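Local coordinates for protein Emp47p (form2) (Saccharomyces cerevisiae, PDB 2A6Z) that binds carbohydrate through a calcium-independent lectin domain, acting as a cargo receptor for glycoprotein secretion and needed for EMP46 to leave the endoplasmic reticulum, at residues V103-L108 with R123-D128; I82-V87 with I195-Q200; I17-V22 with A32-G37. All coordinates share one frame; numbering follows the deposited sequence. Where two conformers were deposited one is given.

Interaction 1: residues V103-L108 with R123-D128; sequences VNYDGL and RGQLND
N127 meets Y105 twice, once through its amide and once through its CB. Polar contacts come first. N127 ND2 donates to Y105 O at 2.8 Å. The acceptor geometry is good, with the donor in the carbonyl plane. The bond is bent at the hydrogen (130°), and Y105 O lies out of the N127 amide plane. ND2 also bonds to K131 O. The N127 amide therefore ties the loop before strand 108-113 to the residues that follow strand 121-128.

The backbones pair in antiparallel fashion. G107 N donates to N127 O at 2.9 Å, and N127 N returns a longer bond to G107 O at 3.2 Å. D106 with D128 and L108 with L126 are the flanking non-hydrogen-bonded pairs. The chain turns a corner at G107, whose phi of 150° would jam a CB against the preceding carbonyl.

The aromatic contact is a CH-pi one. N127 CB sits over one face of the Y105 ring, 3.6 Å from its centroid. The Y105 CG is wedged between its own backbone N and carbonyl carbon (chi1 67°), and this brings the ring against N127 and Q125 of strand 121-128. The hydroxyl reaches back along that strand, and Y105 OH comes to 3.2 Å from Q125 CB. The Q125 amide is held by S142 and I138.

The apolar contact is slight: L108 CD1 touches L126 CD2 at 4.1 Å, and F143 also contacts both leucines. D106 and D128 share this face of the pairing. D128 OD1 is bonded to Q130 N.

In all, the N127 side chain bonds the Y105 carbonyl with its amide and packs its CB on one ring face, which would limit the movement of the tyrosine.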
ATOM      1  N   VAL A 103      -8.016  10.818  -2.643  1.00  8.36           N
ATOM      2  CA  VAL A 103      -9.355  10.316  -2.993  1.00  8.48           C
ATOM      3  C   VAL A 103      -9.692  10.419  -4.451  1.00  9.06           C
ATOM      4  O   VAL A 103     -10.571   9.713  -4.952  1.00 10.16           O
ATOM      5  CB  VAL A 103     -10.412  11.056  -2.106  1.00  9.71           C
ATOM      6  CG1 VAL A 103     -10.629  12.497  -2.549  1.00 10.89           C
ATOM      7  CG2 VAL A 103     -11.759  10.325  -2.088  1.00 10.60           C
ATOM      8  N   ASN A 104      -8.980  11.260  -5.191  1.00  9.85           N
ATOM      9  CA  ASN A 104      -9.139  11.467  -6.618  1.00 11.65           C
ATOM     10  C   ASN A 104      -7.926  10.965  -7.353  1.00 10.15           C
ATOM     11  O   ASN A 104      -7.445  11.633  -8.257  1.00 12.72           O
ATOM     12  CB  ASN A 104      -9.186  13.009  -6.763  1.00 17.38           C
ATOM     13  CG  ASN A 104      -7.859  13.646  -6.233  1.00 28.10           C
ATOM     14  OD1 ASN A 104      -7.107  13.205  -5.302  1.00 19.95           O
ATOM     15  ND2 ASN A 104      -7.446  14.773  -6.855  1.00 45.28           N
ATOM     16  N   TYR A 105      -7.435   9.792  -6.949  1.00 10.51           N
ATOM     17  CA  TYR A 105      -6.200   9.233  -7.585  1.00  9.62           C
ATOM     18  C   TYR A 105      -6.472   8.751  -8.992  1.00  8.80           C
ATOM     19  O   TYR A 105      -7.608   8.464  -9.361  1.00  9.84           O
ATOM     20  CB  TYR A 105      -5.687   8.108  -6.676  1.00  8.67           C
ATOM     21  CG  TYR A 105      -6.593   6.927  -6.611  1.00  7.87           C
ATOM     22  CD1 TYR A 105      -6.422   5.781  -7.410  1.00  7.63           C
ATOM     23  CD2 TYR A 105      -7.670   6.918  -5.691  1.00  8.19           C
ATOM     24  CE1 TYR A 105      -7.264   4.691  -7.338  1.00  7.43           C
ATOM     25  CE2 TYR A 105      -8.535   5.831  -5.613  1.00  7.97           C
ATOM     26  CZ  TYR A 105      -8.324   4.745  -6.420  1.00  7.98           C
ATOM     27  OH  TYR A 105      -9.167   3.638  -6.365  1.00  8.35           O
ATOM     28  N   ASP A 106      -5.366   8.609  -9.746  1.00  9.07           N
ATOM     29  CA  ASP A 106      -5.363   8.028 -11.084  1.00  8.68           C
ATOM     30  C   ASP A 106      -4.451   6.829 -11.087  1.00  7.86           C
ATOM     31  O   ASP A 106      -3.216   7.000 -11.181  1.00  9.08           O
ATOM     32  CB  ASP A 106      -4.831   9.110 -12.053  1.00 11.14           C
ATOM     33  CG  ASP A 106      -4.807   8.632 -13.488  1.00 15.07           C
ATOM     34  OD1 ASP A 106      -5.303   7.505 -13.751  1.00 16.05           O
ATOM     35  OD2 ASP A 106      -4.252   9.394 -14.314  1.00 19.38           O
ATOM     36  N   GLY A 107      -4.962   5.641 -10.886  1.00  7.83           N
ATOM     37  CA  GLY A 107      -4.159   4.469 -10.772  1.00  7.56           C
ATOM     38  C   GLY A 107      -4.845   3.435  -9.860  1.00  6.87           C
ATOM     39  O   GLY A 107      -6.060   3.225  -9.942  1.00  7.51           O
ATOM     40  N   LEU A 108      -4.033   2.785  -9.030  1.00  6.73           N
ATOM     41  CA  LEU A 108      -4.401   1.655  -8.210  1.00  6.41           C
ATOM     42  C   LEU A 108      -4.251   1.956  -6.726  1.00  6.16           C
ATOM     43  O   LEU A 108      -3.198   2.469  -6.263  1.00  7.04           O
ATOM     44  CB  LEU A 108      -3.458   0.475  -8.553  1.00  6.49           C
ATOM     45  CG  LEU A 108      -3.615  -0.809  -7.717  1.00  6.59           C
ATOM     46  CD1 LEU A 108      -4.977  -1.467  -8.002  1.00  7.53           C
ATOM     47  CD2 LEU A 108      -2.449  -1.736  -8.015  1.00  7.65           C
ATOM     48  N   ARG A 123      -8.263  -5.515  -0.893  1.00  5.12           N
ATOM     49  CA  ARG A 123      -9.098  -5.150  -2.021  1.00  5.51           C
ATOM     50  C   ARG A 123      -8.313  -4.271  -2.988  1.00  5.05           C
ATOM     51  O   ARG A 123      -7.533  -3.389  -2.583  1.00  6.46           O
ATOM     52  CB  ARG A 123     -10.311  -4.340  -1.541  1.00  6.50           C
ATOM     53  CG  ARG A 123     -11.327  -5.202  -0.794  1.00  7.64           C
ATOM     54  CD  ARG A 123     -12.303  -4.344   0.038  1.00  7.03           C
ATOM     55  NE  ARG A 123     -13.303  -5.272   0.690  1.00  6.71           N
ATOM     56  CZ  ARG A 123     -14.424  -5.685   0.145  1.00  7.28           C
ATOM     57  NH1 ARG A 123     -14.795  -5.301  -1.090  1.00  7.72           N
ATOM     58  NH2 ARG A 123     -15.215  -6.511   0.855  1.00  7.84           N
ATOM     59  N   GLY A 124      -8.590  -4.463  -4.267  1.00  5.57           N
ATOM     60  CA  GLY A 124      -8.070  -3.549  -5.321  1.00  6.33           C
ATOM     61  C   GLY A 124      -9.173  -2.591  -5.743  1.00  5.67           C
ATOM     62  O   GLY A 124     -10.324  -2.969  -5.975  1.00  6.42           O
ATOM     63  N   GLN A 125      -8.761  -1.336  -5.865  1.00  6.06           N
ATOM     64  CA  GLN A 125      -9.627  -0.260  -6.289  1.00  6.22           C
ATOM     65  C   GLN A 125      -8.925   0.526  -7.438  1.00  6.53           C
ATOM     66  O   GLN A 125      -7.686   0.691  -7.368  1.00  6.86           O
ATOM     67  CB  GLN A 125      -9.946   0.749  -5.171  1.00  6.95           C
ATOM     68  CG  GLN A 125     -10.282   0.112  -3.821  1.00  7.50           C
ATOM     69  CD  GLN A 125     -11.582  -0.620  -3.658  1.00  6.71           C
ATOM     70  OE1 GLN A 125     -11.610  -1.687  -3.047  1.00  7.68           O
ATOM     71  NE2 GLN A 125     -12.691  -0.045  -4.156  1.00  7.63           N
ATOM     72  N   LEU A 126      -9.692   0.992  -8.395  1.00  6.50           N
ATOM     73  CA  LEU A 126      -9.130   1.786  -9.514  1.00  7.24           C
ATOM     74  C   LEU A 126      -9.894   3.094  -9.610  1.00  7.41           C
ATOM     75  O   LEU A 126     -11.084   3.165  -9.362  1.00  9.04           O
ATOM     76  CB  LEU A 126      -9.336   1.063 -10.841  1.00  8.20           C
ATOM     77  CG  LEU A 126      -8.547  -0.237 -10.961  1.00 10.49           C
ATOM     78  CD1 LEU A 126      -9.183  -1.130 -11.999  1.00 13.79           C
ATOM     79  CD2 LEU A 126      -7.047   0.067 -11.185  1.00 10.93           C
ATOM     80  N   ASN A 127      -9.165   4.130 -10.029  1.00  8.29           N
ATOM     81  CA  ASN A 127      -9.807   5.410 -10.375  1.00  9.12           C
ATOM     82  C   ASN A 127      -8.940   6.072 -11.426  1.00  8.91           C
ATOM     83  O   ASN A 127      -7.734   5.810 -11.529  1.00  8.80           O
ATOM     84  CB  ASN A 127      -9.935   6.266  -9.125  1.00  9.11           C
ATOM     85  CG  ASN A 127     -10.875   7.469  -9.344  1.00  9.96           C
ATOM     86  OD1 ASN A 127     -11.983   7.305  -9.868  1.00 12.69           O
ATOM     87  ND2 ASN A 127     -10.410   8.617  -8.905  1.00 10.85           N
ATOM     88  N   ASP A 128      -9.545   6.967 -12.211  1.00 10.48           N
ATOM     89  CA  ASP A 128      -8.854   7.580 -13.343  1.00 11.12           C
ATOM     90  C   ASP A 128      -8.528   9.049 -13.123  1.00 11.70           C
ATOM     91  O   ASP A 128      -8.195   9.766 -14.081  1.00 14.15           O
ATOM     92  CB  ASP A 128      -9.669   7.413 -14.650  1.00 13.13           C
ATOM     93  CG  ASP A 128     -10.996   8.112 -14.634  1.00 14.08           C
ATOM     94  OD1 ASP A 128     -11.242   8.904 -13.666  1.00 14.29           O
ATOM     95  OD2 ASP A 128     -11.782   7.966 -15.592  1.00 21.10           O
TER

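Interaction 2: residues I82-V87 with I195-Q200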
ATOM      1  N   ILE A  82      -5.175   0.470   5.956  1.00  6.16           N
ATOM      2  CA  ILE A  82      -3.846   0.769   5.357  1.00  5.67           C
ATOM      3  C   ILE A  82      -3.998   0.603   3.844  1.00  5.78           C
ATOM      4  O   ILE A  82      -4.591  -0.374   3.380  1.00  6.11           O
ATOM      5  CB  ILE A  82      -2.715  -0.094   5.964  1.00  6.64           C
ATOM      6  CG1 ILE A  82      -1.347   0.255   5.344  1.00  6.40           C
ATOM      7  CG2 ILE A  82      -2.981  -1.602   5.879  1.00  6.42           C
ATOM      8  CD1 ILE A  82      -0.163  -0.338   6.055  1.00  7.84           C
ATOM      9  N   SER A  83      -3.491   1.592   3.133  1.00  5.85           N
ATOM     10  CA  SER A  83      -3.592   1.620   1.662  1.00  5.84           C
ATOM     11  C   SER A  83      -2.210   1.710   1.042  1.00  5.36           C
ATOM     12  O   SER A  83      -1.337   2.488   1.454  1.00  6.91           O
ATOM     13  CB  SER A  83      -4.358   2.855   1.241  1.00  7.25           C
ATOM     14  OG  SER A  83      -5.756   2.712   1.439  0.61  5.74           O
ATOM     15  N   PHE A  84      -2.027   0.901  -0.006  1.00  5.64           N
ATOM     16  CA  PHE A  84      -0.802   0.847  -0.807  1.00  5.40           C
ATOM     17  C   PHE A  84      -1.132   1.388  -2.186  1.00  5.95           C
ATOM     18  O   PHE A  84      -2.115   0.969  -2.782  1.00  7.42           O
ATOM     19  CB  PHE A  84      -0.262  -0.591  -0.901  1.00  6.17           C
ATOM     20  CG  PHE A  84      -0.053  -1.231   0.444  1.00  6.00           C
ATOM     21  CD1 PHE A  84       1.174  -1.177   1.074  1.00  6.83           C
ATOM     22  CD2 PHE A  84      -1.091  -1.923   1.089  1.00  6.67           C
ATOM     23  CE1 PHE A  84       1.382  -1.758   2.305  1.00  8.13           C
ATOM     24  CE2 PHE A  84      -0.917  -2.467   2.339  1.00  7.77           C
ATOM     25  CZ  PHE A  84       0.348  -2.395   2.939  1.00  8.41           C
ATOM     26  N   TRP A  85      -0.321   2.333  -2.659  1.00  5.86           N
ATOM     27  CA  TRP A  85      -0.695   3.133  -3.813  1.00  6.43           C
ATOM     28  C   TRP A  85       0.276   2.959  -4.989  1.00  5.91           C
ATOM     29  O   TRP A  85       1.491   2.839  -4.770  1.00  7.04           O
ATOM     30  CB  TRP A  85      -0.684   4.617  -3.438  1.00  7.12           C
ATOM     31  CG  TRP A  85      -1.596   4.960  -2.294  1.00  6.65           C
ATOM     32  CD1 TRP A  85      -1.250   4.994  -0.964  1.00  7.38           C
ATOM     33  CD2 TRP A  85      -2.987   5.318  -2.375  1.00  6.60           C
ATOM     34  NE1 TRP A  85      -2.359   5.363  -0.195  1.00  7.13           N
ATOM     35  CE2 TRP A  85      -3.408   5.573  -1.044  1.00  6.86           C
ATOM     36  CE3 TRP A  85      -3.900   5.471  -3.433  1.00  7.48           C
ATOM     37  CZ2 TRP A  85      -4.731   5.969  -0.734  1.00  7.49           C
ATOM     38  CZ3 TRP A  85      -5.185   5.869  -3.117  1.00  8.59           C
ATOM     39  CH2 TRP A  85      -5.598   6.112  -1.787  1.00  8.36           C
ATOM     40  N   PHE A  86      -0.269   3.031  -6.173  1.00  6.32           N
ATOM     41  CA  PHE A  86       0.493   3.100  -7.420  1.00  6.36           C
ATOM     42  C   PHE A  86      -0.305   4.043  -8.344  1.00  6.31           C
ATOM     43  O   PHE A  86      -1.243   3.605  -8.980  1.00  6.83           O
ATOM     44  CB  PHE A  86       0.665   1.684  -7.988  1.00  6.99           C
ATOM     45  CG  PHE A  86       1.409   1.662  -9.329  1.00  6.93           C
ATOM     46  CD1 PHE A  86       2.794   1.854  -9.317  1.00  8.62           C
ATOM     47  CD2 PHE A  86       0.761   1.455 -10.548  1.00  8.48           C
ATOM     48  CE1 PHE A  86       3.533   1.837 -10.505  1.00  9.94           C
ATOM     49  CE2 PHE A  86       1.481   1.422 -11.705  1.00 10.20           C
ATOM     50  CZ  PHE A  86       2.875   1.597 -11.685  1.00 10.70           C
ATOM     51  N   VAL A  87       0.054   5.326  -8.308  1.00  7.13           N
ATOM     52  CA  VAL A  87      -0.851   6.342  -8.864  1.00  6.99           C
ATOM     53  C   VAL A  87      -0.068   7.417  -9.670  1.00  7.08           C
ATOM     54  O   VAL A  87       1.029   7.813  -9.268  1.00  8.68           O
ATOM     55  CB  VAL A  87      -1.706   7.047  -7.776  1.00  7.35           C
ATOM     56  CG1 VAL A  87      -2.569   6.010  -7.016  1.00  8.53           C
ATOM     57  CG2 VAL A  87      -0.874   7.813  -6.770  1.00  9.62           C
ATOM     58  N   ILE A 195       4.506   5.903  -5.582  1.00  6.88           N
ATOM     59  CA  ILE A 195       4.456   4.640  -4.858  1.00  6.61           C
ATOM     60  C   ILE A 195       4.594   4.970  -3.399  1.00  6.83           C
ATOM     61  O   ILE A 195       5.532   5.692  -2.992  1.00  7.04           O
ATOM     62  CB  ILE A 195       5.616   3.723  -5.339  1.00  7.72           C
ATOM     63  CG1 ILE A 195       5.397   3.314  -6.795  1.00  9.96           C
ATOM     64  CG2 ILE A 195       5.784   2.536  -4.405  1.00  8.39           C
ATOM     65  CD1 ILE A 195       6.667   2.802  -7.452  1.00 13.25           C
ATOM     66  N   GLY A 196       3.657   4.465  -2.587  1.00  6.60           N
ATOM     67  CA  GLY A 196       3.709   4.767  -1.167  1.00  6.95           C
ATOM     68  C   GLY A 196       2.621   4.010  -0.438  1.00  5.83           C
ATOM     69  O   GLY A 196       1.877   3.218  -1.008  1.00  6.50           O
ATOM     70  N   VAL A 197       2.569   4.269   0.839  1.00  6.50           N
ATOM     71  CA  VAL A 197       1.649   3.606   1.766  1.00  6.31           C
ATOM     72  C   VAL A 197       1.152   4.641   2.768  1.00  6.15           C
ATOM     73  O   VAL A 197       1.896   5.520   3.200  1.00  7.14           O
ATOM     74  CB  VAL A 197       2.283   2.380   2.446  1.00  6.54           C
ATOM     75  CG1 VAL A 197       3.540   2.790   3.244  1.00  7.21           C
ATOM     76  CG2 VAL A 197       1.300   1.634   3.321  1.00  6.83           C
ATOM     77  N   THR A 198      -0.143   4.547   3.097  1.00  6.73           N
ATOM     78  CA  THR A 198      -0.762   5.504   4.002  1.00  6.69           C
ATOM     79  C   THR A 198      -1.673   4.704   4.924  1.00  6.30           C
ATOM     80  O   THR A 198      -2.188   3.629   4.583  1.00  6.77           O
ATOM     81  CB  THR A 198      -1.564   6.573   3.239  1.00  7.14           C
ATOM     82  OG1 THR A 198      -2.657   5.984   2.548  1.00  6.88           O
ATOM     83  CG2 THR A 198      -0.698   7.297   2.227  1.00  7.88           C
ATOM     84  N   ALA A 199      -1.939   5.254   6.112  1.00  6.93           N
ATOM     85  CA  ALA A 199      -2.845   4.524   7.034  1.00  7.10           C
ATOM     86  C   ALA A 199      -3.464   5.526   7.995  1.00  6.85           C
ATOM     87  O   ALA A 199      -2.952   6.608   8.252  1.00  8.00           O
ATOM     88  CB  ALA A 199      -2.158   3.413   7.804  1.00  6.90           C
ATOM     89  N   GLN A 200      -4.607   5.072   8.548  1.00  7.37           N
ATOM     90  CA  GLN A 200      -5.297   5.777   9.607  1.00  7.19           C
ATOM     91  C   GLN A 200      -5.890   4.711  10.538  1.00  7.18           C
ATOM     92  O   GLN A 200      -6.279   3.631  10.055  1.00  7.44           O
ATOM     93  CB  GLN A 200      -6.396   6.696   9.070  1.00  9.09           C
ATOM     94  CG  GLN A 200      -7.588   5.884   8.504  1.00 11.39           C
ATOM     95  CD  GLN A 200      -8.617   6.675   7.762  1.00 15.15           C
ATOM     96  OE1 GLN A 200      -8.228   7.742   7.218  1.00 16.89           O
ATOM     97  NE2 GLN A 200      -9.855   6.152   7.759  1.00 22.67           N
TER
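Strands 82-87 and 195-200 run antiparallel as central neighbours in one sheet of the legume-lectin-like beta sandwich; their short segment axes approach to 4.7 Å, with directions 162° apart. S83-T198 and W85-G196 are the hydrogen-bonded pairs. S83 N to T198 O is short and nearly straight, 2.8 Å. The pairing weakens at the other end, where G196 N to W85 O is a weak bond of 3.5 Å.

Side chains alternate between two faces. I82, F84, F86, I195, V197 and A199 look into the sandwich. V197 CG2 touches two neighbours. It lies 3.6 Å from I82 CG1 and 3.5 Å from F84 CE1. Its position opposite the V197 backbone N brings it to both. F84 and V197 run alongside one another. The F86 ring presents its edge to I195, with F86 CD1 3.9 Å from I195 CG1. Strand 210-220 of the second sheet covers this layer: I213 meets V197, F211 meets I82 and A199, and F218 meets I195. W67 and F69 pack on F84.

The other face carries S83, W85 and T198. In the conformer given, S83 OG bonds to Q109 NE2. The W85 ring stacks on W52 and extends along the sheet, with G196 O at its edge. W85 CG stands anti to its carbonyl carbon; chi1 of -58°, together with chi2 near a right angle, turns the pyrrole edge toward strand 195-200. The T198 side chain stands roughly perpendicular to that of W85. G196 has no side chain on this face, and W85 CD1 comes to 3.6 Å from G196 O.

T198 OG1 is also bonded to Y99 O, and it accepts a nearly straight hydrogen bond from W85 NE1 at 2.8 Å, with OG1 only 5° out of the indole plane.

Interaction 3: residues I17-V22 with A32-G37; sequences INTRKV and ASLEEG
L34 points at the 17-22 loop and meets it with one methyl. Its CD2 lies 3.4 Å from both R20 C and K21 N, against the R20-K21 peptide. The same methyl, L34 CD2, is 3.5 Å from T19 O. The contact is thus mostly methyl on backbone. With L34 CG opposite its backbone N (chi1 176°) and chi2 at 65°, the isobutyl group extends from strand 33-35 and lays CD2 on the bend of the loop.

V22 and L34 pass one another head to tail. V22 CG2 touches L34 CB at 4.0 Å. V22 N is buried here and has no partner in the model. I39, on the neighbouring strand 38-40, also packs on L34.

The polar end of the contact runs through a water. Its oxygen accepts from G37 N at 2.8 Å. It also lies 2.7 Å from T19 O and close to E36 OE1; these compete with other acceptors for its protons. The E36 side chain starts extended and then bends at chi2 (41°), which turns its carboxylate toward the water. E36 OE2 comes to 3.8 Å from I17 O, a distance of proximity and not a bond. G37 has a positive phi, and its CA sits 3.7 Å from I17 O.

Strands 33-35 and 38-40 form an antiparallel hairpin, joined by the turn at E36-G37, at the edge of one sheet of the lectin-type beta sandwich. The N-terminal loop packs against the L34 side and the turn of this hairpin at the surface.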
ATOM      1  N   ILE A  17      15.286  -2.938  10.004  1.00 11.44           N
ATOM      2  CA  ILE A  17      15.618  -3.538  11.300  1.00 14.46           C
ATOM      3  C   ILE A  17      16.691  -2.816  12.083  1.00 16.54           C
ATOM      4  O   ILE A  17      16.624  -2.604  13.290  1.00 19.74           O
ATOM      5  CB  ILE A  17      15.943  -5.042  11.124  1.00 15.33           C
ATOM      6  CG1 ILE A  17      16.033  -5.740  12.498  1.00 20.42           C
ATOM      7  CG2 ILE A  17      17.151  -5.298  10.240  1.00 16.04           C
ATOM      8  CD1 ILE A  17      16.006  -7.221  12.394  1.00 21.43           C
ATOM      9  N   ASN A  18      17.714  -2.333  11.401  1.00 18.18           N
ATOM     10  CA  ASN A  18      18.771  -1.650  12.209  1.00 19.22           C
ATOM     11  C   ASN A  18      18.923  -0.258  11.683  1.00 16.22           C
ATOM     12  O   ASN A  18      19.977   0.372  11.837  1.00 23.30           O
ATOM     13  CB  ASN A  18      20.025  -2.520  12.109  1.00 31.12           C
ATOM     14  CG  ASN A  18      19.993  -3.730  13.026  1.00 37.92           C
ATOM     15  OD1 ASN A  18      19.538  -3.717  14.174  1.00 38.14           O
ATOM     16  ND2 ASN A  18      20.499  -4.863  12.539  1.00 52.99           N
ATOM     17  N   THR A  19      17.915   0.305  11.034  1.00 14.63           N
ATOM     18  CA  THR A  19      18.026   1.612  10.411  1.00 15.01           C
ATOM     19  C   THR A  19      17.687   2.723  11.347  1.00 15.30           C
ATOM     20  O   THR A  19      16.687   2.694  12.078  1.00 19.27           O
ATOM     21  CB  THR A  19      17.050   1.621   9.216  1.00 14.41           C
ATOM     22  OG1 THR A  19      17.511   0.581   8.305  1.00 19.23           O
ATOM     23  CG2 THR A  19      17.027   2.956   8.543  1.00 16.63           C
ATOM     24  N   ARG A  20      18.580   3.746  11.315  1.00 18.14           N
ATOM     25  CA  ARG A  20      18.464   4.820  12.327  1.00 21.51           C
ATOM     26  C   ARG A  20      17.793   6.052  11.764  1.00 17.75           C
ATOM     27  O   ARG A  20      17.408   6.919  12.567  1.00 21.72           O
ATOM     28  CB  ARG A  20      19.883   5.108  12.883  1.00 30.67           C
ATOM     29  CG  ARG A  20      20.563   3.863  13.494  1.00 34.57           C
ATOM     30  CD  ARG A  20      21.889   4.176  14.168  1.00 42.18           C
ATOM     31  NE  ARG A  20      22.932   3.164  14.011  1.00 44.00           N
ATOM     32  CZ  ARG A  20      24.078   3.093  14.671  1.00 38.09           C
ATOM     33  NH1 ARG A  20      24.401   3.975  15.598  1.00 51.58           N
ATOM     34  NH2 ARG A  20      24.947   2.116  14.422  1.00 47.07           N
ATOM     35  N   LYS A  21      17.710   6.222  10.462  1.00 16.58           N
ATOM     36  CA  LYS A  21      17.091   7.393   9.855  1.00 17.57           C
ATOM     37  C   LYS A  21      16.296   6.898   8.635  1.00 14.93           C
ATOM     38  O   LYS A  21      16.719   5.978   7.932  1.00 15.55           O
ATOM     39  CB  LYS A  21      18.139   8.381   9.389  1.00 22.72           C
ATOM     40  CG  LYS A  21      17.794   9.870   9.340  1.00 34.77           C
ATOM     41  CD  LYS A  21      16.467  10.187   8.674  1.00 46.02           C
ATOM     42  CE  LYS A  21      15.422  10.809   9.587  1.00 51.46           C
ATOM     43  NZ  LYS A  21      14.421   9.858  10.172  1.00 40.12           N
ATOM     44  N   VAL A  22      15.153   7.518   8.352  1.00 14.45           N
ATOM     45  CA  VAL A  22      14.451   7.137   7.135  1.00 15.09           C
ATOM     46  C   VAL A  22      15.337   7.301   5.898  1.00 14.85           C
ATOM     47  O   VAL A  22      15.963   8.329   5.726  1.00 16.61           O
ATOM     48  CB  VAL A  22      13.204   8.031   6.959  1.00 14.31           C
ATOM     49  CG1 VAL A  22      12.500   7.673   5.653  1.00 16.79           C
ATOM     50  CG2 VAL A  22      12.312   7.893   8.165  1.00 16.45           C
ATOM     51  N   ALA A  32       3.647   9.755  10.670  1.00 10.13           N
ATOM     52  CA  ALA A  32       4.497   8.580  10.468  1.00 10.06           C
ATOM     53  C   ALA A  32       5.906   8.810  11.024  1.00 10.49           C
ATOM     54  O   ALA A  32       6.446   9.889  10.915  1.00 13.88           O
ATOM     55  CB  ALA A  32       4.619   8.287   8.981  1.00 10.73           C
ATOM     56  N   SER A  33       6.509   7.787  11.617  1.00 11.96           N
ATOM     57  CA  SER A  33       7.834   7.971  12.246  1.00 16.43           C
ATOM     58  C   SER A  33       8.597   6.642  12.234  1.00 12.10           C
ATOM     59  O   SER A  33       8.014   5.585  12.415  1.00 13.13           O
ATOM     60  CB  SER A  33       7.610   8.427  13.660  1.00 25.26           C
ATOM     61  OG  SER A  33       7.371   7.441  14.624  1.00 39.32           O
ATOM     62  N   LEU A  34       9.915   6.772  12.048  1.00 12.81           N
ATOM     63  CA  LEU A  34      10.782   5.606  12.237  1.00 11.91           C
ATOM     64  C   LEU A  34      10.967   5.328  13.728  1.00 13.10           C
ATOM     65  O   LEU A  34      11.314   6.240  14.493  1.00 18.76           O
ATOM     66  CB  LEU A  34      12.119   5.848  11.556  1.00 15.68           C
ATOM     67  CG  LEU A  34      13.206   4.780  11.727  1.00 15.00           C
ATOM     68  CD1 LEU A  34      12.760   3.481  11.067  1.00 14.58           C
ATOM     69  CD2 LEU A  34      14.511   5.269  11.138  1.00 18.77           C
ATOM     70  N   GLU A  35      10.680   4.145  14.148  1.00 13.02           N
ATOM     71  CA  GLU A  35      10.818   3.645  15.486  1.00 16.63           C
ATOM     72  C   GLU A  35      11.712   2.415  15.356  1.00 18.86           C
ATOM     73  O   GLU A  35      12.282   2.199  14.235  1.00 19.72           O
ATOM     74  CB  GLU A  35       9.458   3.365  16.136  1.00 18.54           C
ATOM     75  CG  GLU A  35       8.515   4.569  16.122  1.00 18.12           C
ATOM     76  CD  GLU A  35       9.161   5.784  16.793  1.00 30.89           C
ATOM     77  OE1 GLU A  35      10.218   5.568  17.437  1.00 48.08           O
ATOM     78  OE2 GLU A  35       8.630   6.916  16.661  1.00 30.51           O
ATOM     79  N   GLU A  36      11.970   1.643  16.380  1.00 18.39           N
ATOM     80  CA  GLU A  36      12.896   0.561  16.407  1.00 20.13           C
ATOM     81  C   GLU A  36      12.557  -0.494  15.353  1.00 15.08           C
ATOM     82  O   GLU A  36      11.738  -1.393  15.463  1.00 18.15           O
ATOM     83  CB  GLU A  36      13.045  -0.223  17.706  1.00 27.24           C
ATOM     84  CG  GLU A  36      14.089  -1.328  17.626  1.00 30.30           C
ATOM     85  CD  GLU A  36      15.395  -1.092  16.906  1.00 38.37           C
ATOM     86  OE1 GLU A  36      15.593  -0.106  16.159  1.00 43.41           O
ATOM     87  OE2 GLU A  36      16.293  -1.962  17.042  1.00 42.86           O
ATOM     88  N   GLY A  37      13.303  -0.397  14.254  1.00 16.38           N
ATOM     89  CA  GLY A  37      13.161  -1.393  13.211  1.00 15.42           C
ATOM     90  C   GLY A  37      11.987  -1.263  12.299  1.00 12.45           C
ATOM     91  O   GLY A  37      11.784  -2.189  11.482  1.00 12.72           O
TER
HETATM   92  O   HOH W   1      15.552   1.248  14.027  1.00 32.03           O

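Interactions 1 and 2 belong to one sheet, with centres 11 Å apart. They touch directly. Strand 81-88 lies between strands 192-200 and 108-113, and L108 N approaches F86 O at 2.9 Å, a probable hydrogen bond. The Y105 and W85 rings meet edge-to-face, with Y105 CD2 3.7 Å from W85 CZ3, joining the aromatic groups of the two contacts. Pairing thus carries across from 195-200 to 123-128. Interaction 3 lies apart, at the edge of the second sheet. Its nearest atoms are about 7 Å from interaction 2 and about 17 Å from interaction 1, which lies across the chain's centre. No sugar or metal is part of any of the three contacts.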